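Local atomic coordinates of amphoterin-induced protein 1 (Mus musculus, PDB entry 2XOT), a protein that promotes growth and fasciculation of neurites as a homodimerising leucine-rich repeat and immunoglobulin cell-adhesion protein of the neuronal surface. Residues S97-T102 with N121-V126. Numbering follows the deposited sequence.
Sequences SNHLHT and NNHIVV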
loop_
_atom_site.group_PDB
_atom_site.type_symbol
_atom_site.label_atom_id
_atom_site.label_comp_id
_atom_site.label_asym_id
_atom_site.label_seq_id
_atom_site.Cartn_x
_atom_site.Cartn_y
_atom_site.Cartn_z
ATOM N N SER B 97 10.265 12.642 -13.446
ATOM C CA SER B 97 11.625 13.152 -13.706
ATOM C C SER B 97 12.281 12.413 -14.875
ATOM O O SER B 97 13.354 11.825 -14.748
ATOM C CB SER B 97 12.486 13.126 -12.453
ATOM O OG SER B 97 11.940 13.969 -11.448
ATOM N N ASN B 98 11.580 12.445 -15.999
ATOM C CA ASN B 98 12.028 11.822 -17.268
ATOM C C ASN B 98 11.843 12.840 -18.405
ATOM O O ASN B 98 11.624 14.016 -18.141
ATOM C CB ASN B 98 11.246 10.527 -17.525
ATOM C CG ASN B 98 11.908 9.314 -16.902
ATOM O OD1 ASN B 98 11.367 8.683 -15.984
ATOM N ND2 ASN B 98 13.083 8.974 -17.403
ATOM N N HIS B 99 11.942 12.412 -19.659
ATOM C CA HIS B 99 11.794 13.337 -20.786
ATOM C C HIS B 99 10.557 12.999 -21.605
ATOM O O HIS B 99 10.582 13.101 -22.836
ATOM C CB HIS B 99 13.037 13.292 -21.690
ATOM C CG HIS B 99 14.306 13.718 -21.013
ATOM N ND1 HIS B 99 15.556 13.394 -21.502
ATOM C CD2 HIS B 99 14.521 14.415 -19.872
ATOM C CE1 HIS B 99 16.484 13.888 -20.703
ATOM N NE2 HIS B 99 15.883 14.522 -19.711
ATOM N N LEU B 100 9.475 12.584 -20.946
ATOM C CA LEU B 100 8.283 12.149 -21.687
ATOM C C LEU B 100 7.535 13.364 -22.207
ATOM O O LEU B 100 7.303 14.328 -21.477
ATOM C CB LEU B 100 7.356 11.273 -20.844
ATOM C CG LEU B 100 7.898 9.926 -20.396
ATOM C CD1 LEU B 100 7.023 9.370 -19.275
ATOM C CD2 LEU B 100 7.973 8.952 -21.557
ATOM N N HIS B 101 7.158 13.301 -23.479
ATOM C CA HIS B 101 6.608 14.457 -24.191
ATOM C C HIS B 101 5.169 14.254 -24.614
ATOM O O HIS B 101 4.392 15.204 -24.683
ATOM C CB HIS B 101 7.482 14.789 -25.405
ATOM C CG HIS B 101 7.016 15.985 -26.164
ATOM N ND1 HIS B 101 6.852 17.222 -25.573
ATOM C CD2 HIS B 101 6.684 16.140 -27.466
ATOM C CE1 HIS B 101 6.435 18.085 -26.481
ATOM N NE2 HIS B 101 6.327 17.455 -27.639
ATOM N N THR B 102 4.790 13.023 -24.902
ATOM C CA THR B 102 3.390 12.749 -25.200
ATOM C C THR B 102 2.877 11.468 -24.556
ATOM O O THR B 102 3.628 10.535 -24.300
ATOM C CB THR B 102 3.090 12.815 -26.752
ATOM O OG1 THR B 102 1.897 12.067 -27.059
ATOM C CG2 THR B 102 4.265 12.315 -27.594
ATOM N N ASN B 121 7.127 16.153 -13.400
ATOM C CA ASN B 121 8.428 16.588 -13.860
ATOM C C ASN B 121 8.878 15.881 -15.134
ATOM O O ASN B 121 9.939 15.247 -15.167
ATOM C CB ASN B 121 9.479 16.455 -12.763
ATOM C CG ASN B 121 10.762 17.203 -13.111
ATOM O OD1 ASN B 121 11.845 16.867 -12.635
ATOM N ND2 ASN B 121 10.643 18.204 -13.962
ATOM N N ASN B 122 8.048 16.001 -16.169
ATOM C CA ASN B 122 8.353 15.534 -17.526
ATOM C C ASN B 122 8.175 16.695 -18.538
ATOM O O ASN B 122 8.199 17.852 -18.151
ATOM C CB ASN B 122 7.459 14.347 -17.859
ATOM C CG ASN B 122 8.066 13.036 -17.443
ATOM O OD1 ASN B 122 8.989 12.551 -18.098
ATOM N ND2 ASN B 122 7.545 12.431 -16.356
ATOM N N HIS B 123 8.023 16.409 -19.827
ATOM C CA HIS B 123 7.779 17.458 -20.809
ATOM C C HIS B 123 6.405 17.310 -21.444
ATOM O O HIS B 123 6.243 17.521 -22.640
ATOM C CB HIS B 123 8.864 17.402 -21.897
ATOM C CG HIS B 123 10.259 17.560 -21.369
ATOM N ND1 HIS B 123 11.311 16.778 -21.795
ATOM C CD2 HIS B 123 10.773 18.406 -20.443
ATOM C CE1 HIS B 123 12.415 17.142 -21.163
ATOM N NE2 HIS B 123 12.113 18.114 -20.321
ATOM N N ILE B 124 5.403 16.942 -20.651
ATOM C CA ILE B 124 4.095 16.657 -21.198
ATOM C C ILE B 124 3.340 17.951 -21.484
ATOM O O ILE B 124 3.216 18.840 -20.624
ATOM C CB ILE B 124 3.273 15.718 -20.281
ATOM C CG1 ILE B 124 3.992 14.370 -20.110
ATOM C CG2 ILE B 124 1.893 15.519 -20.846
ATOM C CD1 ILE B 124 3.351 13.468 -19.070
ATOM N N VAL B 125 2.847 18.059 -22.710
ATOM C CA VAL B 125 2.142 19.253 -23.141
ATOM C C VAL B 125 0.643 18.995 -23.247
ATOM O O VAL B 125 -0.161 19.872 -22.956
ATOM C CB VAL B 125 2.705 19.789 -24.503
ATOM C CG1 VAL B 125 1.719 20.713 -25.142
ATOM C CG2 VAL B 125 4.065 20.490 -24.297
ATOM N N VAL B 126 0.271 17.796 -23.639
ATOM C CA VAL B 126 -1.125 17.474 -23.933
ATOM C C VAL B 126 -1.463 16.113 -23.381
ATOM O O VAL B 126 -0.740 15.145 -23.641
ATOM C CB VAL B 126 -1.364 17.459 -25.475
ATOM C CG1 VAL B 126 -2.682 16.789 -25.818
ATOM C CG2 VAL B 126 -1.316 18.851 -26.017
HETATM O O HOH W 1 1.979 16.118 -24.885
#
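His123 N donates a hydrogen bond to Leu100 O at 2.8 Å, a backbone bond joining repeat LRR 4 to LRR 3 just past their parallel strands, 116-118 and 92-94. Beside it Asn122 reaches back toward the earlier coil: its OD1 lies 2.9 Å from Leu100 N, nearly straight with the N-H, although OD1 is less surely placed. The amide's other end, ND2, donates to the carbonyls of Leu95 and Leu119. This is the asparagine ladder of leucine-rich repeats, in which a buried amide satisfies backbone groups that no regular strand pairing serves. A leucine in place of Asn122 would probably leave the carbonyls of Leu95 and Leu119, and perhaps Leu100 N, without their polar mate inside the solenoid. On the outer side, His101 has CG anti to the backbone N (chi1 -178°), which swings ND1 to within 3.0 Å of His123 O as donor; His101 CA also approaches this oxygen, at 3.5 Å. The rings of His99 and His123 run side by side, 19° from parallel but slid apart with centroids 5.4 Å distant, in a row that His75 continues. The Asn122 amide thus pairs backbone groups between the coils, while outside a charge on both neighbouring imidazoles would probably weaken their loose packing.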